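Type II restriction enzyme MspI (Moraxella sp., PDB 1SA3) recognises the double-stranded DNA sequence 5'-CCGG-3' and cleaves it after the first C, leaving fragments with terminal 5'-phosphates. Local coordinates at residues E[4-9]-E[35-40]; E[59-64]-E[214-219]; E[97-102]-E[115-120]. All blocks are in the same frame, centred on the assembly; numbering follows the deposited sequence.

Interaction 1: residues E[4-9]-E[35-40]. With NA (sodium ion), chain G.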
loop_
_atom_site.group_PDB
_atom_site.type_symbol
_atom_site.label_atom_id
_atom_site.label_comp_id
_atom_site.label_asym_id
_atom_site.label_seq_id
_atom_site.Cartn_x
_atom_site.Cartn_y
_atom_site.Cartn_z
ATOM N N GLU E 4 5.385 -17.789 17.632
ATOM C CA GLU E 4 4.907 -17.493 18.969
ATOM C C GLU E 4 4.071 -16.214 18.943
ATOM O O GLU E 4 2.975 -16.169 19.497
ATOM C CB GLU E 4 6.093 -17.321 19.920
ATOM C CG GLU E 4 5.708 -17.239 21.386
ATOM C CD GLU E 4 6.890 -16.918 22.294
ATOM O OE1 GLU E 4 6.782 -17.166 23.514
ATOM O OE2 GLU E 4 7.918 -16.407 21.798
ATOM N N LEU E 5 4.589 -15.172 18.298
ATOM C CA LEU E 5 3.873 -13.903 18.223
ATOM C C LEU E 5 2.596 -14.007 17.397
ATOM O O LEU E 5 1.543 -13.548 17.829
ATOM C CB LEU E 5 4.768 -12.811 17.628
ATOM C CG LEU E 5 4.127 -11.427 17.456
ATOM C CD1 LEU E 5 3.641 -10.894 18.802
ATOM C CD2 LEU E 5 5.141 -10.474 16.832
ATOM N N LEU E 6 2.681 -14.604 16.213
ATOM C CA LEU E 6 1.497 -14.716 15.366
ATOM C C LEU E 6 0.443 -15.597 16.013
ATOM O O LEU E 6 -0.751 -15.335 15.892
ATOM C CB LEU E 6 1.844 -15.278 13.989
ATOM C CG LEU E 6 2.054 -14.286 12.842
ATOM C CD1 LEU E 6 2.044 -15.062 11.524
ATOM C CD2 LEU E 6 0.941 -13.219 12.833
ATOM N N SER E 7 0.885 -16.649 16.695
ATOM C CA SER E 7 -0.058 -17.544 17.354
ATOM C C SER E 7 -0.836 -16.739 18.381
ATOM O O SER E 7 -2.045 -16.904 18.534
ATOM C CB SER E 7 0.678 -18.698 18.039
ATOM O OG SER E 7 -0.250 -19.544 18.703
ATOM N N LYS E 8 -0.137 -15.850 19.075
ATOM C CA LYS E 8 -0.774 -15.007 20.076
ATOM C C LYS E 8 -1.786 -14.067 19.437
ATOM O O LYS E 8 -2.904 -13.917 19.933
ATOM C CB LYS E 8 0.271 -14.187 20.834
ATOM C CG LYS E 8 -0.332 -13.106 21.717
ATOM C CD LYS E 8 0.750 -12.251 22.370
ATOM C CE LYS E 8 0.202 -10.899 22.801
ATOM N NZ LYS E 8 -0.910 -11.031 23.775
ATOM N N LEU E 9 -1.395 -13.430 18.336
ATOM C CA LEU E 9 -2.292 -12.501 17.658
ATOM C C LEU E 9 -3.512 -13.214 17.074
ATOM O O LEU E 9 -4.628 -12.707 17.164
ATOM C CB LEU E 9 -1.541 -11.737 16.556
ATOM C CG LEU E 9 -0.347 -10.896 17.039
ATOM C CD1 LEU E 9 0.256 -10.125 15.877
ATOM C CD2 LEU E 9 -0.794 -9.933 18.124
ATOM N N GLU E 35 -1.743 -5.579 10.877
ATOM C CA GLU E 35 -1.260 -4.239 11.182
ATOM C C GLU E 35 -0.629 -4.360 12.565
ATOM O O GLU E 35 0.473 -3.876 12.817
ATOM C CB GLU E 35 -2.400 -3.223 11.250
ATOM C CG GLU E 35 -1.919 -1.851 11.732
ATOM C CD GLU E 35 -3.028 -0.829 11.832
ATOM O OE1 GLU E 35 -3.897 -0.808 10.937
ATOM O OE2 GLU E 35 -3.020 -0.038 12.799
ATOM N N LYS E 36 -1.335 -5.036 13.462
ATOM C CA LYS E 36 -0.866 -5.213 14.827
ATOM C C LYS E 36 0.434 -6.015 14.880
ATOM O O LYS E 36 1.267 -5.796 15.753
ATOM C CB LYS E 36 -1.955 -5.903 15.656
ATOM C CG LYS E 36 -2.025 -5.446 17.105
ATOM C CD LYS E 36 -1.246 -6.355 18.015
ATOM C CE LYS E 36 -1.498 -6.008 19.479
ATOM N NZ LYS E 36 -0.977 -7.082 20.374
ATOM N N TYR E 37 0.598 -6.940 13.941
ATOM C CA TYR E 37 1.799 -7.771 13.867
ATOM C C TYR E 37 3.013 -6.859 13.670
ATOM O O TYR E 37 4.047 -7.042 14.315
ATOM C CB TYR E 37 1.647 -8.757 12.706
ATOM C CG TYR E 37 2.703 -9.843 12.585
ATOM C CD1 TYR E 37 3.395 -10.327 13.699
ATOM C CD2 TYR E 37 2.960 -10.430 11.349
ATOM C CE1 TYR E 37 4.320 -11.382 13.567
ATOM C CE2 TYR E 37 3.857 -11.460 11.208
ATOM C CZ TYR E 37 4.537 -11.937 12.316
ATOM O OH TYR E 37 5.413 -12.980 12.140
ATOM N N ILE E 38 2.882 -5.863 12.796
ATOM C CA ILE E 38 3.977 -4.922 12.559
ATOM C C ILE E 38 4.191 -4.052 13.795
ATOM O O ILE E 38 5.324 -3.848 14.219
ATOM C CB ILE E 38 3.691 -3.996 11.338
ATOM C CG1 ILE E 38 3.631 -4.821 10.051
ATOM C CG2 ILE E 38 4.774 -2.917 11.212
ATOM C CD1 ILE E 38 4.948 -5.472 9.651
ATOM N N LEU E 39 3.104 -3.550 14.378
ATOM C CA LEU E 39 3.204 -2.696 15.551
ATOM C C LEU E 39 3.933 -3.384 16.705
ATOM O O LEU E 39 4.751 -2.757 17.387
ATOM C CB LEU E 39 1.816 -2.239 16.004
ATOM C CG LEU E 39 0.983 -1.372 15.046
ATOM C CD1 LEU E 39 -0.401 -1.162 15.638
ATOM C CD2 LEU E 39 1.658 -0.028 14.813
ATOM N N ASP E 40 3.657 -4.668 16.910
ATOM C CA ASP E 40 4.298 -5.411 17.990
ATOM C C ASP E 40 5.773 -5.701 17.721
ATOM O O ASP E 40 6.594 -5.661 18.636
ATOM C CB ASP E 40 3.549 -6.722 18.253
ATOM C CG ASP E 40 2.253 -6.509 19.022
ATOM O OD1 ASP E 40 1.996 -5.365 19.454
ATOM O OD2 ASP E 40 1.498 -7.492 19.198
HETATM NA NA NA G . -4.742 1.371 11.163
HETATM O O HOH W 1 -5.667 3.418 10.726
HETATM O O HOH W 2 -5.687 0.818 9.024
#
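The ring of Y37 takes L6 on one face and L5 at its edge. CD2 of L6 stands 3.6 Å from the Y37 ring centroid, only 4° off the ring normal, a CH-pi contact made almost at the centre of the face. CG of the same leucine lies over the phenol end, 3.5 Å from Y37 CZ. At the edge, in the ring plane, L5 CD2 comes within 3.5 Å of Y37 CE1. L9 fills in nearer the backbone: its CD1 packs on the CA and CB of Y37. Because Y37 CG is anti to the backbone N (chi1 -171°), the ring swings out from helix 23-41 to meet the first helix. Its OH hydrogen-bonds E59 and Q58 on helix 57-69, so the buried phenol spans a three-helix junction.

Toward the surface the apolar contact gives way to charge. K36 bends at chi2 and sends NZ to D40 OD2, 2.8 Å away on the syn lone pair, an i to i+4 salt bridge along one face of the helix. L9 CD2 lies against both partners, 3.5 Å from D40 OD2.

The two helical segments cross at 135°, inclined well away from antiparallel. From the far side of helix 23-41, E35 grips the sodium ion with both carboxylate oxygens, alongside D84 and the backbone O of D99, a site beside the central sheet of this PDDEXK-clan nuclease.

Interaction 2: residues E[59-64]-E[214-219]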
loop_
_atom_site.group_PDB
_atom_site.type_symbol
_atom_site.label_atom_id
_atom_site.label_comp_id
_atom_site.label_asym_id
_atom_site.label_seq_id
_atom_site.Cartn_x
_atom_site.Cartn_y
_atom_site.Cartn_z
ATOM N N GLU E 59 9.957 -13.189 12.097
ATOM C CA GLU E 59 9.929 -11.779 12.456
ATOM C C GLU E 59 11.230 -11.090 12.047
ATOM O O GLU E 59 11.250 -9.884 11.800
ATOM C CB GLU E 59 9.674 -11.603 13.956
ATOM C CG GLU E 59 8.222 -11.867 14.358
ATOM C CD GLU E 59 7.879 -13.352 14.459
ATOM O OE1 GLU E 59 6.702 -13.712 14.243
ATOM O OE2 GLU E 59 8.779 -14.160 14.770
ATOM N N LYS E 60 12.318 -11.852 11.973
ATOM C CA LYS E 60 13.593 -11.270 11.561
ATOM C C LYS E 60 13.496 -10.906 10.082
ATOM O O LYS E 60 13.977 -9.853 9.663
ATOM C CB LYS E 60 14.758 -12.241 11.761
ATOM C CG LYS E 60 16.105 -11.600 11.414
ATOM C CD LYS E 60 17.270 -12.585 11.417
ATOM C CE LYS E 60 18.578 -11.861 11.067
ATOM N NZ LYS E 60 19.725 -12.776 10.853
ATOM N N ASP E 61 12.871 -11.778 9.292
ATOM C CA ASP E 61 12.710 -11.515 7.862
ATOM C C ASP E 61 11.860 -10.263 7.664
ATOM O O ASP E 61 12.179 -9.416 6.840
ATOM C CB ASP E 61 12.036 -12.699 7.155
ATOM C CG ASP E 61 11.812 -12.443 5.667
ATOM O OD1 ASP E 61 12.794 -12.136 4.954
ATOM O OD2 ASP E 61 10.654 -12.546 5.196
ATOM N N ILE E 62 10.780 -10.158 8.430
ATOM C CA ILE E 62 9.875 -9.011 8.348
ATOM C C ILE E 62 10.577 -7.720 8.771
ATOM O O ILE E 62 10.574 -6.728 8.029
ATOM C CB ILE E 62 8.633 -9.247 9.235
ATOM C CG1 ILE E 62 7.850 -10.451 8.689
ATOM C CG2 ILE E 62 7.768 -7.980 9.290
ATOM C CD1 ILE E 62 6.750 -10.969 9.639
ATOM N N SER E 63 11.198 -7.733 9.950
ATOM C CA SER E 63 11.894 -6.550 10.432
ATOM C C SER E 63 13.070 -6.142 9.519
ATOM O O SER E 63 13.274 -4.952 9.262
ATOM C CB SER E 63 12.359 -6.764 11.883
ATOM O OG SER E 63 13.228 -7.876 12.009
ATOM N N SER E 64 13.834 -7.114 9.025
ATOM C CA SER E 64 14.954 -6.809 8.127
ATOM C C SER E 64 14.463 -6.193 6.812
ATOM O O SER E 64 15.076 -5.274 6.283
ATOM C CB SER E 64 15.772 -8.068 7.812
ATOM O OG SER E 64 16.552 -8.467 8.925
ATOM N N TYR E 214 -0.214 -16.955 7.141
ATOM C CA TYR E 214 0.913 -16.172 6.641
ATOM C C TYR E 214 1.711 -16.947 5.596
ATOM O O TYR E 214 1.988 -18.137 5.771
ATOM C CB TYR E 214 1.851 -15.819 7.800
ATOM C CG TYR E 214 3.097 -15.064 7.386
ATOM C CD1 TYR E 214 3.091 -13.672 7.291
ATOM C CD2 TYR E 214 4.286 -15.739 7.104
ATOM C CE1 TYR E 214 4.234 -12.969 6.931
ATOM C CE2 TYR E 214 5.444 -15.040 6.743
ATOM C CZ TYR E 214 5.406 -13.652 6.661
ATOM O OH TYR E 214 6.540 -12.933 6.330
ATOM N N VAL E 215 2.077 -16.282 4.507
ATOM C CA VAL E 215 2.884 -16.919 3.484
ATOM C C VAL E 215 4.206 -16.173 3.373
ATOM O O VAL E 215 5.269 -16.776 3.464
ATOM C CB VAL E 215 2.183 -16.924 2.126
ATOM C CG1 VAL E 215 3.083 -17.576 1.079
ATOM C CG2 VAL E 215 0.867 -17.690 2.236
ATOM N N ASP E 216 4.137 -14.855 3.206
ATOM C CA ASP E 216 5.343 -14.038 3.087
ATOM C C ASP E 216 4.930 -12.570 3.211
ATOM O O ASP E 216 3.752 -12.257 3.400
ATOM C CB ASP E 216 5.987 -14.264 1.712
ATOM C CG ASP E 216 7.466 -13.903 1.679
ATOM O OD1 ASP E 216 7.980 -13.374 2.682
ATOM O OD2 ASP E 216 8.116 -14.153 0.639
ATOM N N VAL E 217 5.900 -11.675 3.114
ATOM C CA VAL E 217 5.601 -10.253 3.167
ATOM C C VAL E 217 6.528 -9.535 2.201
ATOM O O VAL E 217 7.645 -9.982 1.941
ATOM C CB VAL E 217 5.811 -9.669 4.582
ATOM C CG1 VAL E 217 7.299 -9.649 4.927
ATOM C CG2 VAL E 217 5.224 -8.233 4.645
ATOM N N THR E 218 6.050 -8.428 1.652
ATOM C CA THR E 218 6.844 -7.631 0.741
ATOM C C THR E 218 6.725 -6.209 1.275
ATOM O O THR E 218 5.623 -5.760 1.601
ATOM C CB THR E 218 6.301 -7.727 -0.698
ATOM O OG1 THR E 218 6.421 -9.082 -1.163
ATOM C CG2 THR E 218 7.085 -6.833 -1.616
ATOM N N ILE E 219 7.855 -5.518 1.398
ATOM C CA ILE E 219 7.872 -4.149 1.919
ATOM C C ILE E 219 8.677 -3.278 0.967
ATOM O O ILE E 219 9.878 -3.486 0.783
ATOM C CB ILE E 219 8.502 -4.102 3.338
ATOM C CG1 ILE E 219 7.706 -5.027 4.278
ATOM C CG2 ILE E 219 8.502 -2.670 3.882
ATOM C CD1 ILE E 219 8.167 -5.015 5.723
HETATM O O HOH W 3 8.817 -14.266 5.780
#
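I62 and D61 of the helix make the first shell against Y214, V217 and D216 of the strand. I62 points its CG1 at the phenol end of Y214, 3.7 Å from OH, and the two side chains come from opposite directions. The same CG1 packs across V217 CG1 at 3.9 Å, the valine lying at about a right angle to the isoleucine. Two residues further along the strand, I219 CD1 rests on the backbone O of I62, 3.7 Å away.

Beside this apolar strip, water 3 joins helix and strand. It donates to D61 OD2 at 2.6 Å and lies 2.7 Å from Y214 OH, in the plane of the ring; a weak third bond goes to D216 OD1. D61 gets there with CG anti to its own N (chi1 178°), which throws the carboxylate toward the strand. On D216, OD1 also takes a weak bond from the N of V217.

Further out, the strand is shaped by a classic beta bulge: V215 and D216 both face Q208 on the neighbouring strand 203-210. The Y214 ring carries the D216 N over one face, near the rim. V217 packs on I205 and F207 of strand 203-210, and I62 also touches Y37 and I41 of helix 23-41.

The two carboxylates bring D61 OD2 and D216 OD1 to 3.8 Å, with no direct bond between them. K65, a turn along helix 57-69, forms salt bridges with both and bonds to V217 O. Its charge should offset the repulsion, and would be expected to keep both aspartates ionised, so helix and edge strand are held by a lysine and a shared water beside the apolar contact of I62 with V217.

Interaction 3: residues E[97-102]-E[115-120]. With NA (sodium ion), chain G; nucleotides of chain A.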
loop_
_atom_site.group_PDB
_atom_site.type_symbol
_atom_site.label_atom_id
_atom_site.label_comp_id
_atom_site.label_asym_id
_atom_site.label_seq_id
_atom_site.Cartn_x
_atom_site.Cartn_y
_atom_site.Cartn_z
ATOM N N LYS E 97 -3.703 7.869 3.442
ATOM C CA LYS E 97 -3.440 6.448 3.230
ATOM C C LYS E 97 -2.549 5.818 4.312
ATOM O O LYS E 97 -2.111 4.671 4.185
ATOM C CB LYS E 97 -2.776 6.223 1.870
ATOM C CG LYS E 97 -3.610 6.691 0.688
ATOM C CD LYS E 97 -4.825 5.802 0.485
ATOM C CE LYS E 97 -5.659 6.269 -0.698
ATOM N NZ LYS E 97 -7.116 6.073 -0.463
ATOM N N THR E 98 -2.289 6.561 5.381
ATOM C CA THR E 98 -1.429 6.059 6.446
ATOM C C THR E 98 -2.179 5.218 7.470
ATOM O O THR E 98 -3.076 5.714 8.159
ATOM C CB THR E 98 -0.719 7.234 7.151
ATOM O OG1 THR E 98 0.017 7.986 6.176
ATOM C CG2 THR E 98 0.240 6.721 8.210
ATOM N N ASP E 99 -1.806 3.943 7.572
ATOM C CA ASP E 99 -2.453 3.028 8.507
ATOM C C ASP E 99 -1.804 3.018 9.876
ATOM O O ASP E 99 -2.464 2.733 10.877
ATOM C CB ASP E 99 -2.423 1.589 7.967
ATOM C CG ASP E 99 -3.304 1.400 6.754
ATOM O OD1 ASP E 99 -4.433 1.923 6.766
ATOM O OD2 ASP E 99 -2.879 0.720 5.796
ATOM N N ALA E 100 -0.508 3.314 9.918
ATOM C CA ALA E 100 0.237 3.300 11.171
ATOM C C ALA E 100 1.595 3.938 10.958
ATOM O O ALA E 100 1.992 4.198 9.825
ATOM C CB ALA E 100 0.428 1.864 11.638
ATOM N N THR E 101 2.309 4.174 12.053
ATOM C CA THR E 101 3.632 4.767 11.968
ATOM C C THR E 101 4.624 4.111 12.918
ATOM O O THR E 101 4.242 3.511 13.932
ATOM C CB THR E 101 3.605 6.278 12.297
ATOM O OG1 THR E 101 3.196 6.472 13.657
ATOM C CG2 THR E 101 2.636 7.004 11.388
ATOM N N ILE E 102 5.900 4.216 12.560
ATOM C CA ILE E 102 7.004 3.717 13.382
ATOM C C ILE E 102 7.959 4.908 13.446
ATOM O O ILE E 102 8.208 5.556 12.419
ATOM C CB ILE E 102 7.776 2.560 12.716
ATOM C CG1 ILE E 102 6.859 1.355 12.515
ATOM C CG2 ILE E 102 8.999 2.173 13.579
ATOM C CD1 ILE E 102 7.529 0.229 11.750
ATOM N N PRO E 115 5.578 6.690 8.121
ATOM C CA PRO E 115 4.155 6.393 7.954
ATOM C C PRO E 115 4.060 5.145 7.080
ATOM O O PRO E 115 4.830 4.976 6.118
ATOM C CB PRO E 115 3.616 7.654 7.273
ATOM C CG PRO E 115 4.795 8.146 6.498
ATOM C CD PRO E 115 5.912 7.987 7.501
ATOM N N LEU E 116 3.129 4.266 7.423
ATOM C CA LEU E 116 2.984 3.010 6.700
ATOM C C LEU E 116 1.587 2.737 6.193
ATOM O O LEU E 116 0.600 3.189 6.774
ATOM C CB LEU E 116 3.355 1.837 7.619
ATOM C CG LEU E 116 4.551 1.887 8.570
ATOM C CD1 LEU E 116 4.364 0.822 9.657
ATOM C CD2 LEU E 116 5.850 1.658 7.814
ATOM N N ASN E 117 1.512 1.980 5.108
ATOM C CA ASN E 117 0.231 1.538 4.578
ATOM C C ASN E 117 0.386 0.014 4.648
ATOM O O ASN E 117 1.361 -0.536 4.140
ATOM C CB ASN E 117 0.009 1.982 3.138
ATOM C CG ASN E 117 -1.320 1.484 2.583
ATOM O OD1 ASN E 117 -1.396 0.396 2.021
ATOM N ND2 ASN E 117 -2.375 2.272 2.765
ATOM N N ILE E 118 -0.563 -0.660 5.281
ATOM C CA ILE E 118 -0.470 -2.110 5.454
ATOM C C ILE E 118 -1.704 -2.837 4.963
ATOM O O ILE E 118 -2.821 -2.456 5.299
ATOM C CB ILE E 118 -0.265 -2.460 6.946
ATOM C CG1 ILE E 118 0.874 -1.613 7.515
ATOM C CG2 ILE E 118 0.043 -3.963 7.105
ATOM C CD1 ILE E 118 1.088 -1.764 9.021
ATOM N N LYS E 119 -1.495 -3.892 4.174
ATOM C CA LYS E 119 -2.598 -4.681 3.642
ATOM C C LYS E 119 -2.275 -6.167 3.666
ATOM O O LYS E 119 -1.124 -6.566 3.861
ATOM C CB LYS E 119 -2.894 -4.311 2.188
ATOM C CG LYS E 119 -3.353 -2.895 1.943
ATOM C CD LYS E 119 -3.612 -2.681 0.441
ATOM C CE LYS E 119 -3.822 -1.212 0.129
ATOM N NZ LYS E 119 -4.901 -0.608 0.974
ATOM N N HIS E 120 -3.314 -6.978 3.481
ATOM C CA HIS E 120 -3.154 -8.429 3.406
ATOM C C HIS E 120 -3.946 -8.846 2.174
ATOM O O HIS E 120 -4.963 -8.237 1.842
ATOM C CB HIS E 120 -3.723 -9.136 4.642
ATOM C CG HIS E 120 -5.188 -9.439 4.550
ATOM N ND1 HIS E 120 -6.159 -8.461 4.599
ATOM C CD2 HIS E 120 -5.845 -10.615 4.411
ATOM C CE1 HIS E 120 -7.350 -9.022 4.491
ATOM N NE2 HIS E 120 -7.189 -10.329 4.376
HETATM NA NA NA G . -4.742 1.371 11.163
ATOM P P DG A 6 -6.984 -5.356 2.904
ATOM O OP1 DG A 6 -5.916 -5.844 3.817
ATOM O OP2 DG A 6 -6.606 -4.592 1.679
ATOM O "O5'" DG A 6 -7.911 -6.561 2.446
ATOM C "C5'" DG A 6 -7.992 -6.954 1.081
ATOM C "C4'" DG A 6 -9.122 -7.935 0.903
ATOM O "O4'" DG A 6 -10.323 -7.139 0.730
ATOM C "C3'" DG A 6 -8.992 -8.760 -0.373
ATOM O "O3'" DG A 6 -8.584 -10.099 -0.160
ATOM C "C2'" DG A 6 -10.377 -8.764 -0.989
ATOM C "C1'" DG A 6 -11.154 -7.658 -0.299
ATOM N N9 DG A 6 -11.336 -6.623 -1.315
ATOM C C8 DG A 6 -10.601 -5.471 -1.487
ATOM N N7 DG A 6 -10.903 -4.830 -2.591
ATOM C C5 DG A 6 -11.921 -5.585 -3.160
ATOM C C6 DG A 6 -12.648 -5.392 -4.376
ATOM O O6 DG A 6 -12.517 -4.494 -5.220
ATOM N N1 DG A 6 -13.599 -6.394 -4.569
ATOM C C2 DG A 6 -13.819 -7.454 -3.709
ATOM N N2 DG A 6 -14.779 -8.333 -4.070
ATOM N N3 DG A 6 -13.147 -7.643 -2.580
ATOM C C4 DG A 6 -12.222 -6.679 -2.370
HETATM O O HOH W 4 -4.710 -0.160 4.056
HETATM O O HOH W 2 -5.687 0.818 9.024
HETATM O O HOH W 1 -5.667 3.418 10.726
#
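L116 O accepts two backbone N-H groups from the opposing segment, D99 N at 2.6 Å and A100 N in a weaker bond at 3.3 Å. With D99 and A100 both facing L116, this is a classic beta bulge. L116 N returns a bond to A100 O, completing the antiparallel hydrogen-bonded pair.

Side chains lock the bulge on its loop side. D99 CG sits beside its own N (chi1 -69°), and OD2 uses its anti lone pair to take the N-H of I118, 2.7 Å away. Water 4 lies 2.7 Å from D99 OD2, probably donating to it, and accepts from K119 NZ, while OD1 takes water 2. N117 reaches back to K97 O through ND2, a nearly straight bond at 2.8 Å lying in both the amide and the carbonyl planes.

At the bulge, D99 O faces the sodium ion, 2.7 Å away, where water 2 links the D99 carboxylate to it. Beyond, H120 holds OP1 of DG6 of chain A twice, through its backbone N and through ND1 at 2.7 Å.

In this metal- and DNA-facing hairpin, D99 with N117 and K119 is consistent with the PD...(D/E)XK motif, asparagine in the acidic position. Strand 77-84 flanks the hairpin beside 100-106 and strand 203-210 beside 111-121, while A100 packs on E35 and L39 of helix 23-41, whose glutamate shares the ion.

How the interactions relate
From the N terminus, interaction 1 closes first, folding the mostly helical stretch back so that the first helix meets helix 23-41. Interaction 2 then opens at 59-64 and closes 150 residues later on edge strand 213-221. Nested inside that loop is interaction 3, which pairs 97-102 with 115-120 at the hairpin of strands 100-106 and 111-121 in the same sheet. Interactions 2 and 3 do not touch; helix 23-41 bridges them. Its Y37 and I38 pack on I62 of interaction 2, I38 also meets L116, and E35 shares the sodium ion with D99 of interaction 3. It thus ties the N-terminal helix and helix 57-69 to the sheet and, through E35, to the metal site.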